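Side-chain contacts in nucleoporin nup120 (Schizosaccharomyces pombe, PDB 4GQ2), which serves as a structural constituent of the nuclear pore complex, the assembly through which nuclear transport factors pass: residues F310-L315 and S360-I365; Q425-H430 and E504-L509; Y575-L580 and V641-P646; L812-V817 and S875-L880. All coordinates share one frame; numbering follows the deposited sequence.

In the fold
The four contacts follow one another in series along the chain, each closing before the next opens. Interactions 1 and 2 both belong to the beta-propeller region, yet their centres lie about 44 Å apart: the first joins strands 309-317 and 361-370 of two neighbouring sheets, the second joins helices 419-428 and 492-515. Interaction 3 packs helix 571-585 on the turn between helices 630-641 and 646-658. Interaction 4, in the region assigned to HEAT repeats and on the other side of the chain's centre from interaction 1, lies about 51 Å from it between centres. None touches another, the closest approach being about 15 Å between nearest atoms of interactions 2 and 4, so the four are separate local contacts in different parts of this nuclear pore constituent.

Interaction 1. Residues F310-L315 and S360-I365; sequences FSIYKL and SKFLLI
Two side-chain pairs, Phe-310 with Leu-364 and Ile-312 with Phe-362, join strands 309-317 and 361-370, and in each an aliphatic methyl meets an aromatic ring. The first is a CH-pi contact. Leu-364 CD2 sits over one face of the Phe-310 ring, 3.9 Å from its centroid and 17° off the normal, displaced toward the CB side, where its nearest atom is Phe-310 CG at 3.8 Å. With CG anti to the backbone N (chi1 -172°), Leu-364 extends this methyl toward the other strand.

The second pair is a looser apolar contact with the partners exchanged: the aromatic now comes from 361-370. Ile-312 CD1, at the end of an extended CG1 branch (chi2 176°), lies over one face of the Phe-362 ring, 4.2 Å from Phe-362 CG.

No hydrogen bond crosses between the segments, and the CA atoms of Phe-310 and Leu-364 are 9.4 Å apart, too far for strand pairing. Phe-350 meets Phe-310 edge-to-face, and Phe-297 does the same with Phe-362. Strand 309-317 belongs to a four-stranded antiparallel sheet, strand 361-370 to a neighbouring sheet whose strand 346-354 follows 324-328 in the chain; such apolar packing is consistent with neighbouring blades of a beta-propeller.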
loop_
_atom_site.group_PDB
_atom_site.type_symbol
_atom_site.label_atom_id
_atom_site.label_comp_id
_atom_site.label_asym_id
_atom_site.label_seq_id
_atom_site.Cartn_x
_atom_site.Cartn_y
_atom_site.Cartn_z
ATOM N N PHE A 310 26.914 10.840 -33.887
ATOM C CA PHE A 310 26.911 9.390 -34.019
ATOM C C PHE A 310 26.989 8.942 -35.476
ATOM O O PHE A 310 26.449 9.599 -36.365
ATOM C CB PHE A 310 25.655 8.801 -33.373
ATOM C CG PHE A 310 25.619 8.923 -31.872
ATOM C CD1 PHE A 310 25.077 10.051 -31.264
ATOM C CD2 PHE A 310 26.105 7.898 -31.067
ATOM C CE1 PHE A 310 25.036 10.162 -29.884
ATOM C CE2 PHE A 310 26.064 7.999 -29.685
ATOM C CZ PHE A 310 25.528 9.133 -29.094
ATOM N N SER A 311 27.658 7.815 -35.706
ATOM C CA SER A 311 27.740 7.208 -37.032
ATOM C C SER A 311 27.132 5.811 -37.044
ATOM O O SER A 311 27.145 5.114 -36.031
ATOM C CB SER A 311 29.193 7.136 -37.501
ATOM O OG SER A 311 29.674 8.413 -37.870
ATOM N N ILE A 312 26.594 5.414 -38.194
ATOM C CA ILE A 312 26.167 4.033 -38.416
ATOM C C ILE A 312 26.958 3.430 -39.581
ATOM O O ILE A 312 27.195 4.093 -40.590
ATOM C CB ILE A 312 24.640 3.919 -38.647
ATOM C CG1 ILE A 312 23.880 4.220 -37.344
ATOM C CG2 ILE A 312 24.266 2.536 -39.176
ATOM C CD1 ILE A 312 22.366 4.231 -37.468
ATOM N N TYR A 313 27.378 2.178 -39.418
ATOM C CA TYR A 313 28.121 1.454 -40.438
ATOM C C TYR A 313 27.459 0.115 -40.729
ATOM O O TYR A 313 26.946 -0.541 -39.823
ATOM C CB TYR A 313 29.556 1.197 -39.978
ATOM C CG TYR A 313 30.422 2.429 -39.846
ATOM C CD1 TYR A 313 30.342 3.239 -38.716
ATOM C CD2 TYR A 313 31.341 2.775 -40.841
ATOM C CE1 TYR A 313 31.137 4.364 -38.585
ATOM C CE2 TYR A 313 32.148 3.900 -40.714
ATOM C CZ TYR A 313 32.038 4.689 -39.582
ATOM O OH TYR A 313 32.819 5.811 -39.433
ATOM N N LYS A 314 27.487 -0.285 -41.997
ATOM C CA LYS A 314 27.032 -1.607 -42.411
ATOM C C LYS A 314 28.231 -2.544 -42.506
ATOM O O LYS A 314 29.274 -2.177 -43.053
ATOM C CB LYS A 314 26.311 -1.523 -43.765
ATOM C CG LYS A 314 25.815 -2.849 -44.324
ATOM C CD LYS A 314 24.442 -3.229 -43.789
ATOM C CE LYS A 314 24.072 -4.672 -44.113
ATOM N NZ LYS A 314 23.711 -4.887 -45.541
ATOM N N LEU A 315 28.083 -3.744 -41.953
ATOM C CA LEU A 315 29.086 -4.785 -42.113
ATOM C C LEU A 315 28.671 -5.711 -43.249
ATOM O O LEU A 315 27.575 -6.283 -43.237
ATOM C CB LEU A 315 29.279 -5.591 -40.826
ATOM C CG LEU A 315 30.701 -5.916 -40.339
ATOM C CD1 LEU A 315 30.649 -7.069 -39.354
ATOM C CD2 LEU A 315 31.694 -6.238 -41.451
ATOM N N SER A 360 16.237 0.142 -43.344
ATOM C CA SER A 360 16.059 1.557 -43.661
ATOM C C SER A 360 15.646 2.361 -42.428
ATOM O O SER A 360 15.850 3.576 -42.375
ATOM C CB SER A 360 15.020 1.732 -44.777
ATOM O OG SER A 360 13.736 1.284 -44.372
ATOM N N LYS A 361 15.069 1.679 -41.441
ATOM C CA LYS A 361 14.599 2.333 -40.223
ATOM C C LYS A 361 15.386 1.861 -38.991
ATOM O O LYS A 361 15.457 0.659 -38.699
ATOM C CB LYS A 361 13.094 2.106 -40.051
ATOM C CG LYS A 361 12.401 3.068 -39.099
ATOM C CD LYS A 361 10.956 2.655 -38.878
ATOM C CE LYS A 361 10.336 3.397 -37.706
ATOM N NZ LYS A 361 9.018 2.814 -37.332
ATOM N N PHE A 362 15.983 2.825 -38.289
ATOM C CA PHE A 362 16.805 2.559 -37.106
ATOM C C PHE A 362 16.338 3.357 -35.895
ATOM O O PHE A 362 15.718 4.417 -36.034
ATOM C CB PHE A 362 18.274 2.896 -37.371
ATOM C CG PHE A 362 18.878 2.140 -38.514
ATOM C CD1 PHE A 362 19.304 0.827 -38.350
ATOM C CD2 PHE A 362 19.029 2.745 -39.755
ATOM C CE1 PHE A 362 19.862 0.128 -39.406
ATOM C CE2 PHE A 362 19.586 2.052 -40.814
ATOM C CZ PHE A 362 20.003 0.742 -40.640
ATOM N N LEU A 363 16.668 2.844 -34.712
ATOM C CA LEU A 363 16.350 3.500 -33.450
ATOM C C LEU A 363 17.570 3.536 -32.537
ATOM O O LEU A 363 18.145 2.493 -32.210
ATOM C CB LEU A 363 15.178 2.786 -32.765
ATOM C CG LEU A 363 14.738 3.214 -31.364
ATOM C CD1 LEU A 363 14.448 4.707 -31.283
ATOM C CD2 LEU A 363 13.526 2.399 -30.943
ATOM N N LEU A 364 17.959 4.742 -32.134
ATOM C CA LEU A 364 19.105 4.926 -31.249
ATOM C C LEU A 364 18.689 5.531 -29.910
ATOM O O LEU A 364 18.244 6.682 -29.844
ATOM C CB LEU A 364 20.185 5.791 -31.914
ATOM C CG LEU A 364 21.526 5.897 -31.171
ATOM C CD1 LEU A 364 22.383 4.662 -31.408
ATOM C CD2 LEU A 364 22.289 7.151 -31.579
ATOM N N ILE A 365 18.830 4.739 -28.850
ATOM C CA ILE A 365 18.537 5.190 -27.487
ATOM C C ILE A 365 19.846 5.600 -26.817
ATOM O O ILE A 365 20.830 4.858 -26.853
ATOM C CB ILE A 365 17.819 4.097 -26.655
ATOM C CG1 ILE A 365 16.585 3.579 -27.400
ATOM C CG2 ILE A 365 17.409 4.638 -25.288
ATOM C CD1 ILE A 365 16.204 2.155 -27.052
#

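Interaction 2. Residues Q425-H430 and E504-L509; sequences QHIFAH and ERFAKL
Ile-427, on helix 419-428, reaches two consecutive residues of helix 492-515, Phe-506 and Ala-507. Before them in the sequence, Glu-504 takes no part in the contact; its OE2 forms a long salt bridge of 3.6 Å with NZ of Lys-508, one helical turn on.

Phe-506 comes next. With CG anti to the backbone N (chi1 -172°), its ring swings toward the other helix and offers an edge: Ile-427 CD1 lies close to the ring plane, 4.0 Å from Phe-506 CD2, and the two side chains cross at about a right angle. Phe-444 meets the same ring edge-to-face, while Val-471 and Ile-475 of helix 464-478 also pack on it.

Ala-507 directs its methyl at the isoleucine. Its CB is 3.9 Å from Ile-427 CG1 and 4.0 Å from Ile-427 CD1, so the methyl rests against the length of this branch. The small side chain lets the backbones come near, with 6.3 Å between the CA atoms of Ile-427 and Ala-507.

The contact is thus wholly apolar, with no hydrogen bond between the segments. Between them it rests on van der Waals fit alone, one branched side chain against a methyl and a ring edge, and the charged pair stays apart from it.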
loop_
_atom_site.group_PDB
_atom_site.type_symbol
_atom_site.label_atom_id
_atom_site.label_comp_id
_atom_site.label_asym_id
_atom_site.label_seq_id
_atom_site.Cartn_x
_atom_site.Cartn_y
_atom_site.Cartn_z
ATOM N N GLN A 425 3.405 6.722 5.772
ATOM C CA GLN A 425 2.881 6.431 4.441
ATOM C C GLN A 425 3.764 7.019 3.345
ATOM O O GLN A 425 4.162 6.313 2.420
ATOM C CB GLN A 425 1.443 6.924 4.277
ATOM C CG GLN A 425 0.408 5.811 4.328
ATOM C CD GLN A 425 -0.572 5.853 3.158
ATOM O OE1 GLN A 425 -1.482 5.028 3.066
ATOM N NE2 GLN A 425 -0.381 6.809 2.252
ATOM N N HIS A 426 4.092 8.300 3.483
ATOM C CA HIS A 426 4.912 9.007 2.513
ATOM C C HIS A 426 6.280 8.402 2.307
ATOM O O HIS A 426 6.741 8.268 1.175
ATOM C CB HIS A 426 5.038 10.482 2.894
ATOM C CG HIS A 426 6.012 11.243 2.033
ATOM N ND1 HIS A 426 7.285 11.469 2.406
ATOM C CD2 HIS A 426 5.869 11.800 0.764
ATOM C CE1 HIS A 426 7.924 12.147 1.435
ATOM N NE2 HIS A 426 7.056 12.349 0.431
ATOM N N ILE A 427 6.943 8.031 3.393
ATOM C CA ILE A 427 8.284 7.454 3.309
ATOM C C ILE A 427 8.296 6.050 2.685
ATOM O O ILE A 427 9.209 5.715 1.933
ATOM C CB ILE A 427 8.956 7.437 4.693
ATOM C CG1 ILE A 427 9.217 8.874 5.152
ATOM C CG2 ILE A 427 10.254 6.629 4.672
ATOM C CD1 ILE A 427 9.575 8.998 6.616
ATOM N N PHE A 428 7.288 5.236 2.993
ATOM C CA PHE A 428 7.246 3.862 2.494
ATOM C C PHE A 428 6.569 3.677 1.133
ATOM O O PHE A 428 6.545 2.572 0.598
ATOM C CB PHE A 428 6.667 2.921 3.550
ATOM C CG PHE A 428 7.662 2.550 4.610
ATOM C CD1 PHE A 428 7.815 3.338 5.749
ATOM C CD2 PHE A 428 8.488 1.441 4.445
ATOM C CE1 PHE A 428 8.753 3.010 6.715
ATOM C CE2 PHE A 428 9.428 1.107 5.406
ATOM C CZ PHE A 428 9.558 1.891 6.544
ATOM N N ALA A 429 6.050 4.765 0.574
ATOM C CA ALA A 429 5.444 4.743 -0.750
ATOM C C ALA A 429 6.183 5.698 -1.679
ATOM O O ALA A 429 5.611 6.214 -2.635
ATOM C CB ALA A 429 3.961 5.103 -0.666
ATOM N N HIS A 430 7.465 5.915 -1.407
ATOM C CA HIS A 430 8.222 6.932 -2.129
ATOM C C HIS A 430 9.071 6.418 -3.264
ATOM O O HIS A 430 9.664 7.208 -4.001
ATOM C CB HIS A 430 9.062 7.754 -1.161
ATOM C CG HIS A 430 9.366 9.142 -1.660
ATOM N ND1 HIS A 430 10.601 9.523 -2.033
ATOM C CD2 HIS A 430 8.536 10.242 -1.861
ATOM C CE1 HIS A 430 10.569 10.805 -2.440
ATOM N NE2 HIS A 430 9.303 11.243 -2.335
ATOM N N GLU A 504 10.404 14.657 9.296
ATOM C CA GLU A 504 11.001 15.355 8.168
ATOM C C GLU A 504 12.496 15.085 7.998
ATOM O O GLU A 504 12.949 14.796 6.881
ATOM C CB GLU A 504 10.758 16.857 8.248
ATOM C CG GLU A 504 11.315 17.610 7.046
ATOM C CD GLU A 504 10.676 18.966 6.864
ATOM O OE1 GLU A 504 10.683 19.761 7.830
ATOM O OE2 GLU A 504 10.172 19.234 5.751
ATOM N N ARG A 505 13.252 15.169 9.091
ATOM C CA ARG A 505 14.695 14.917 9.037
ATOM C C ARG A 505 14.969 13.510 8.540
ATOM O O ARG A 505 15.839 13.297 7.694
ATOM C CB ARG A 505 15.348 15.093 10.409
ATOM C CG ARG A 505 15.598 16.535 10.800
ATOM C CD ARG A 505 16.171 16.649 12.209
ATOM N NE ARG A 505 15.834 17.956 12.765
ATOM C CZ ARG A 505 14.944 18.165 13.734
ATOM N NH1 ARG A 505 14.312 17.144 14.312
ATOM N NH2 ARG A 505 14.705 19.406 14.141
ATOM N N PHE A 506 14.220 12.552 9.076
ATOM C CA PHE A 506 14.383 11.166 8.691
ATOM C C PHE A 506 14.111 10.980 7.195
ATOM O O PHE A 506 14.885 10.314 6.498
ATOM C CB PHE A 506 13.488 10.257 9.528
ATOM C CG PHE A 506 13.757 8.810 9.306
ATOM C CD1 PHE A 506 14.850 8.196 9.905
ATOM C CD2 PHE A 506 12.944 8.061 8.459
ATOM C CE1 PHE A 506 15.114 6.852 9.684
ATOM C CE2 PHE A 506 13.205 6.717 8.231
ATOM C CZ PHE A 506 14.292 6.110 8.844
ATOM N N ALA A 507 13.031 11.594 6.709
ATOM C CA ALA A 507 12.665 11.531 5.297
ATOM C C ALA A 507 13.744 12.143 4.416
ATOM O O ALA A 507 14.054 11.604 3.346
ATOM C CB ALA A 507 11.322 12.207 5.057
ATOM N N LYS A 508 14.319 13.256 4.869
ATOM C CA LYS A 508 15.422 13.905 4.145
ATOM C C LYS A 508 16.663 13.021 4.073
ATOM O O LYS A 508 17.302 12.935 3.029
ATOM C CB LYS A 508 15.779 15.264 4.756
ATOM C CG LYS A 508 14.914 16.412 4.262
ATOM C CD LYS A 508 15.604 17.749 4.502
ATOM C CE LYS A 508 14.802 18.921 3.952
ATOM N NZ LYS A 508 13.681 19.322 4.849
ATOM N N LEU A 509 16.990 12.352 5.174
ATOM C CA LEU A 509 18.133 11.443 5.190
ATOM C C LEU A 509 17.918 10.268 4.238
ATOM O O LEU A 509 18.817 9.910 3.473
ATOM C CB LEU A 509 18.418 10.948 6.609
ATOM C CG LEU A 509 19.630 10.025 6.774
ATOM C CD1 LEU A 509 20.869 10.586 6.073
ATOM C CD2 LEU A 509 19.894 9.724 8.253
#

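Interaction 3. Residues Y575-L580 and V641-P646; sequences YQILDL and VSLENP
This is a mainly apolar contact between a helix and an interhelical turn: Ile-577 and Gln-576 of helix 571-585 meet Leu-643 and Pro-646, which lie where helix 630-641 gives way to helix 646-658. The centre of it is Ile-577. Its CG1 is 3.6 Å from Leu-643 CD1; the two side chains run antiparallel alongside each other, and CD1 of Ile-577 is 4.0 Å from CD1 of Leu-643. With CG1 anti to the carbonyl carbon (chi1 -50°), the longer branch of the isoleucine reaches on to Pro-646 at the first turn of its helix. There CD1 of Ile-577 approaches CB of Pro-646 at 4.0 Å and its carbonyl O at 3.6 Å.

Leu-643 uses its second methyl on Gln-576. CD2 lies 3.7 Å from OE1 of Gln-576, whose extended side chain crosses the leucine obliquely at the margin of the contact. This is a van der Waals approach, and no hydrogen bond joins the segments.

Asn-645 occupies the N-cap position of helix 646-658, directly before Pro-646. Ile-577 also packs on Leu-640 of helix 630-641 and on Ile-650 of helix 646-658, whereas Pro-646 has Phe-715 as a further neighbour. Helix 571-585 therefore lies against both helices 630-641 and 646-658 as well as the turn that joins them, with Ile-577 inserted where the three meet.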
loop_
_atom_site.group_PDB
_atom_site.type_symbol
_atom_site.label_atom_id
_atom_site.label_comp_id
_atom_site.label_asym_id
_atom_site.label_seq_id
_atom_site.Cartn_x
_atom_site.Cartn_y
_atom_site.Cartn_z
ATOM N N TYR A 575 -9.772 21.471 -23.743
ATOM C CA TYR A 575 -8.499 21.695 -23.062
ATOM C C TYR A 575 -8.596 22.858 -22.079
ATOM O O TYR A 575 -8.168 22.744 -20.926
ATOM C CB TYR A 575 -7.398 21.971 -24.084
ATOM C CG TYR A 575 -6.780 20.736 -24.697
ATOM C CD1 TYR A 575 -7.504 19.551 -24.820
ATOM C CD2 TYR A 575 -5.473 20.762 -25.179
ATOM C CE1 TYR A 575 -6.939 18.424 -25.391
ATOM C CE2 TYR A 575 -4.899 19.636 -25.749
ATOM C CZ TYR A 575 -5.636 18.472 -25.852
ATOM O OH TYR A 575 -5.068 17.354 -26.416
ATOM N N GLN A 576 -9.174 23.965 -22.542
ATOM C CA GLN A 576 -9.343 25.163 -21.722
ATOM C C GLN A 576 -10.120 24.897 -20.435
ATOM O O GLN A 576 -9.731 25.384 -19.371
ATOM C CB GLN A 576 -10.005 26.275 -22.527
ATOM C CG GLN A 576 -9.119 26.810 -23.641
ATOM C CD GLN A 576 -9.789 27.874 -24.494
ATOM O OE1 GLN A 576 -11.019 27.948 -24.591
ATOM N NE2 GLN A 576 -8.974 28.709 -25.120
ATOM N N ILE A 577 -11.203 24.123 -20.541
ATOM C CA ILE A 577 -12.021 23.760 -19.383
ATOM C C ILE A 577 -11.260 22.823 -18.438
ATOM O O ILE A 577 -11.369 22.948 -17.210
ATOM C CB ILE A 577 -13.360 23.105 -19.787
ATOM C CG1 ILE A 577 -14.083 23.943 -20.848
ATOM C CG2 ILE A 577 -14.257 22.930 -18.564
ATOM C CD1 ILE A 577 -15.078 23.167 -21.689
ATOM N N LEU A 578 -10.491 21.891 -19.003
ATOM C CA LEU A 578 -9.656 21.006 -18.190
ATOM C C LEU A 578 -8.715 21.836 -17.311
ATOM O O LEU A 578 -8.601 21.584 -16.108
ATOM C CB LEU A 578 -8.882 20.000 -19.059
ATOM C CG LEU A 578 -7.863 19.004 -18.459
ATOM C CD1 LEU A 578 -6.485 19.647 -18.321
ATOM C CD2 LEU A 578 -8.307 18.375 -17.135
ATOM N N ASP A 579 -8.070 22.841 -17.905
ATOM C CA ASP A 579 -7.180 23.707 -17.144
ATOM C C ASP A 579 -7.917 24.433 -16.018
ATOM O O ASP A 579 -7.354 24.639 -14.937
ATOM C CB ASP A 579 -6.468 24.702 -18.056
ATOM C CG ASP A 579 -5.406 25.495 -17.327
ATOM O OD1 ASP A 579 -4.391 24.897 -16.921
ATOM O OD2 ASP A 579 -5.590 26.715 -17.157
ATOM N N LEU A 580 -9.173 24.804 -16.274
ATOM C CA LEU A 580 -10.032 25.395 -15.243
ATOM C C LEU A 580 -10.250 24.435 -14.063
ATOM O O LEU A 580 -10.303 24.863 -12.909
ATOM C CB LEU A 580 -11.383 25.835 -15.838
ATOM C CG LEU A 580 -11.455 26.967 -16.878
ATOM C CD1 LEU A 580 -12.896 27.225 -17.276
ATOM C CD2 LEU A 580 -10.832 28.262 -16.376
ATOM N N VAL A 641 -19.258 30.609 -19.570
ATOM C CA VAL A 641 -20.376 31.142 -20.358
ATOM C C VAL A 641 -19.955 31.503 -21.790
ATOM O O VAL A 641 -20.755 31.403 -22.723
ATOM C CB VAL A 641 -21.016 32.358 -19.650
ATOM C CG1 VAL A 641 -21.935 33.136 -20.581
ATOM C CG2 VAL A 641 -21.774 31.899 -18.413
ATOM N N SER A 642 -18.697 31.896 -21.960
ATOM C CA SER A 642 -18.194 32.332 -23.258
ATOM C C SER A 642 -18.002 31.174 -24.232
ATOM O O SER A 642 -17.742 31.388 -25.413
ATOM C CB SER A 642 -16.864 33.061 -23.091
ATOM O OG SER A 642 -15.782 32.154 -23.222
ATOM N N LEU A 643 -18.110 29.948 -23.734
ATOM C CA LEU A 643 -17.843 28.779 -24.560
ATOM C C LEU A 643 -19.119 28.269 -25.223
ATOM O O LEU A 643 -20.181 28.232 -24.603
ATOM C CB LEU A 643 -17.158 27.676 -23.740
ATOM C CG LEU A 643 -15.799 28.042 -23.111
ATOM C CD1 LEU A 643 -15.437 27.105 -21.969
ATOM C CD2 LEU A 643 -14.676 28.079 -24.137
ATOM N N GLU A 644 -19.012 27.907 -26.498
ATOM C CA GLU A 644 -20.120 27.287 -27.215
ATOM C C GLU A 644 -20.221 25.812 -26.822
ATOM O O GLU A 644 -19.392 24.990 -27.223
ATOM C CB GLU A 644 -19.975 27.458 -28.738
ATOM C CG GLU A 644 -18.544 27.614 -29.249
ATOM C CD GLU A 644 -18.123 29.072 -29.413
ATOM O OE1 GLU A 644 -18.552 29.705 -30.405
ATOM O OE2 GLU A 644 -17.356 29.584 -28.559
ATOM N N ASN A 645 -21.230 25.503 -26.013
ATOM C CA ASN A 645 -21.462 24.153 -25.485
ATOM C C ASN A 645 -20.286 23.540 -24.691
ATOM O O ASN A 645 -19.679 22.556 -25.125
ATOM C CB ASN A 645 -21.939 23.205 -26.598
ATOM C CG ASN A 645 -22.932 22.167 -26.097
ATOM O OD1 ASN A 645 -23.021 21.889 -24.894
ATOM N ND2 ASN A 645 -23.693 21.591 -27.022
ATOM N N PRO A 646 -19.983 24.103 -23.505
ATOM C CA PRO A 646 -18.878 23.592 -22.687
ATOM C C PRO A 646 -19.102 22.164 -22.188
ATOM O O PRO A 646 -18.150 21.380 -22.144
ATOM C CB PRO A 646 -18.826 24.550 -21.490
ATOM C CG PRO A 646 -19.843 25.611 -21.738
ATOM C CD PRO A 646 -20.775 25.127 -22.800
#

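Interaction 4. Residues L812-V817 and S875-L880; sequences LVTELV and SQFAVL
A loop-on-helix contact lies in the region assigned to HEAT repeats: the loop before helix 881-889 packs on the start of helix 812-822, bringing Gln-876 and Phe-877 against Thr-814 and Glu-815. The apolar part gathers round the Phe-877 ring. Thr-814 presents its methyl, CG2, which approaches CE1 of Phe-877 at 4.1 Å, the two side chains crossing at about a right angle. This methyl is anti to the backbone N (chi1 -55°, measured to OG1), a setting that carries it outward from the helix to the ring. Glu-815 adds aliphatic contact through its CG, 4.2 Å from the same CE1 atom of Phe-877. Ile-841 of helix 840-852 and Glu-818 also pack on the phenylalanine.

Beyond its CG, the extended Glu-815 chain brings the carboxylate near the end of Gln-876. The two flat groups are turned 78° apart, and the side chains cross nearly perpendicularly. Replacing Glu-815 by an alanine would probably leave the Gln-876 side chain without the carboxylate beside it and open a gap by the Phe-877 ring where the CG methylene now lies.

Further along the loop, the backbone N of Val-879 is hydrogen-bonded to OE2 of Glu-818, a second carboxylate from helix 812-822. The chemistry is therefore divided: a buried aromatic ring packs on a methyl and a methylene, while the carboxylate of Glu-815 reaches past it to the exposed Gln-876. Glu-815 contributes to both halves, its aliphatic stem serving the ring and its charged end the more solvent-accessible margin.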
loop_
_atom_site.group_PDB
_atom_site.type_symbol
_atom_site.label_atom_id
_atom_site.label_comp_id
_atom_site.label_asym_id
_atom_site.label_seq_id
_atom_site.Cartn_x
_atom_site.Cartn_y
_atom_site.Cartn_z
ATOM N N LEU A 812 -16.217 -3.924 -10.122
ATOM C CA LEU A 812 -14.774 -4.133 -9.968
ATOM C C LEU A 812 -14.343 -4.374 -8.514
ATOM O O LEU A 812 -13.461 -5.201 -8.252
ATOM C CB LEU A 812 -14.029 -2.938 -10.559
ATOM C CG LEU A 812 -12.513 -2.903 -10.799
ATOM C CD1 LEU A 812 -11.722 -2.685 -9.509
ATOM C CD2 LEU A 812 -12.038 -4.128 -11.568
ATOM N N VAL A 813 -14.966 -3.669 -7.573
ATOM C CA VAL A 813 -14.646 -3.859 -6.153
ATOM C C VAL A 813 -14.992 -5.281 -5.747
ATOM O O VAL A 813 -14.180 -5.974 -5.142
ATOM C CB VAL A 813 -15.376 -2.853 -5.244
ATOM C CG1 VAL A 813 -15.140 -3.183 -3.784
ATOM C CG2 VAL A 813 -14.907 -1.434 -5.534
ATOM N N THR A 814 -16.193 -5.721 -6.110
ATOM C CA THR A 814 -16.635 -7.060 -5.759
ATOM C C THR A 814 -15.687 -8.104 -6.335
ATOM O O THR A 814 -15.257 -9.014 -5.623
ATOM C CB THR A 814 -18.074 -7.324 -6.213
ATOM O OG1 THR A 814 -18.936 -6.307 -5.681
ATOM C CG2 THR A 814 -18.533 -8.674 -5.720
ATOM N N GLU A 815 -15.346 -7.945 -7.611
ATOM C CA GLU A 815 -14.438 -8.855 -8.304
ATOM C C GLU A 815 -13.081 -8.945 -7.613
ATOM O O GLU A 815 -12.606 -10.037 -7.317
ATOM C CB GLU A 815 -14.249 -8.424 -9.759
ATOM C CG GLU A 815 -15.476 -8.626 -10.645
ATOM C CD GLU A 815 -15.239 -8.220 -12.094
ATOM O OE1 GLU A 815 -14.090 -7.873 -12.453
ATOM O OE2 GLU A 815 -16.209 -8.249 -12.880
ATOM N N LEU A 816 -12.463 -7.795 -7.354
ATOM C CA LEU A 816 -11.135 -7.795 -6.758
ATOM C C LEU A 816 -11.164 -8.363 -5.341
ATOM O O LEU A 816 -10.378 -9.265 -5.022
ATOM C CB LEU A 816 -10.488 -6.400 -6.800
ATOM C CG LEU A 816 -9.141 -6.263 -6.082
ATOM C CD1 LEU A 816 -8.132 -7.275 -6.617
ATOM C CD2 LEU A 816 -8.602 -4.840 -6.201
ATOM N N VAL A 817 -12.080 -7.857 -4.514
ATOM C CA VAL A 817 -12.215 -8.316 -3.122
ATOM C C VAL A 817 -12.550 -9.809 -3.040
ATOM O O VAL A 817 -12.008 -10.532 -2.181
ATOM C CB VAL A 817 -13.253 -7.482 -2.333
ATOM C CG1 VAL A 817 -13.461 -8.045 -0.937
ATOM C CG2 VAL A 817 -12.812 -6.029 -2.243
ATOM N N SER A 875 -21.675 -18.053 -12.810
ATOM C CA SER A 875 -20.419 -18.797 -12.905
ATOM C C SER A 875 -19.195 -18.066 -12.353
ATOM O O SER A 875 -18.253 -18.706 -11.877
ATOM C CB SER A 875 -20.159 -19.193 -14.359
ATOM O OG SER A 875 -20.055 -18.040 -15.177
ATOM N N GLN A 876 -19.229 -16.733 -12.407
ATOM C CA GLN A 876 -18.039 -15.890 -12.218
ATOM C C GLN A 876 -17.383 -15.910 -10.829
ATOM O O GLN A 876 -16.152 -15.743 -10.715
ATOM C CB GLN A 876 -18.347 -14.441 -12.610
ATOM C CG GLN A 876 -17.099 -13.647 -12.970
ATOM C CD GLN A 876 -17.329 -12.149 -13.015
ATOM O OE1 GLN A 876 -16.795 -11.406 -12.191
ATOM N NE2 GLN A 876 -18.112 -11.695 -13.988
ATOM N N PHE A 877 -18.199 -16.107 -9.791
ATOM C CA PHE A 877 -17.736 -16.007 -8.412
ATOM C C PHE A 877 -17.705 -17.355 -7.722
ATOM O O PHE A 877 -18.748 -17.928 -7.411
ATOM C CB PHE A 877 -18.614 -15.047 -7.609
ATOM C CG PHE A 877 -18.753 -13.685 -8.225
ATOM C CD1 PHE A 877 -17.738 -12.744 -8.103
ATOM C CD2 PHE A 877 -19.906 -13.338 -8.918
ATOM C CE1 PHE A 877 -17.866 -11.482 -8.667
ATOM C CE2 PHE A 877 -20.048 -12.074 -9.475
ATOM C CZ PHE A 877 -19.026 -11.145 -9.347
ATOM N N ALA A 878 -16.499 -17.838 -7.459
ATOM C CA ALA A 878 -16.302 -19.119 -6.793
ATOM C C ALA A 878 -16.788 -19.148 -5.339
ATOM O O ALA A 878 -16.939 -20.229 -4.777
ATOM C CB ALA A 878 -14.841 -19.530 -6.871
ATOM N N VAL A 879 -17.023 -17.983 -4.725
ATOM C CA VAL A 879 -17.598 -17.960 -3.365
ATOM C C VAL A 879 -19.032 -18.493 -3.357
ATOM O O VAL A 879 -19.549 -18.852 -2.312
ATOM C CB VAL A 879 -17.578 -16.561 -2.682
ATOM C CG1 VAL A 879 -16.180 -16.196 -2.220
ATOM C CG2 VAL A 879 -18.163 -15.479 -3.584
ATOM N N LEU A 880 -19.662 -18.538 -4.530
ATOM C CA LEU A 880 -21.047 -18.994 -4.662
ATOM C C LEU A 880 -21.177 -20.514 -4.790
ATOM O O LEU A 880 -22.291 -21.037 -4.779
ATOM C CB LEU A 880 -21.736 -18.305 -5.845
ATOM C CG LEU A 880 -21.848 -16.776 -5.853
ATOM C CD1 LEU A 880 -22.742 -16.309 -6.991
ATOM C CD2 LEU A 880 -22.377 -16.253 -4.529
#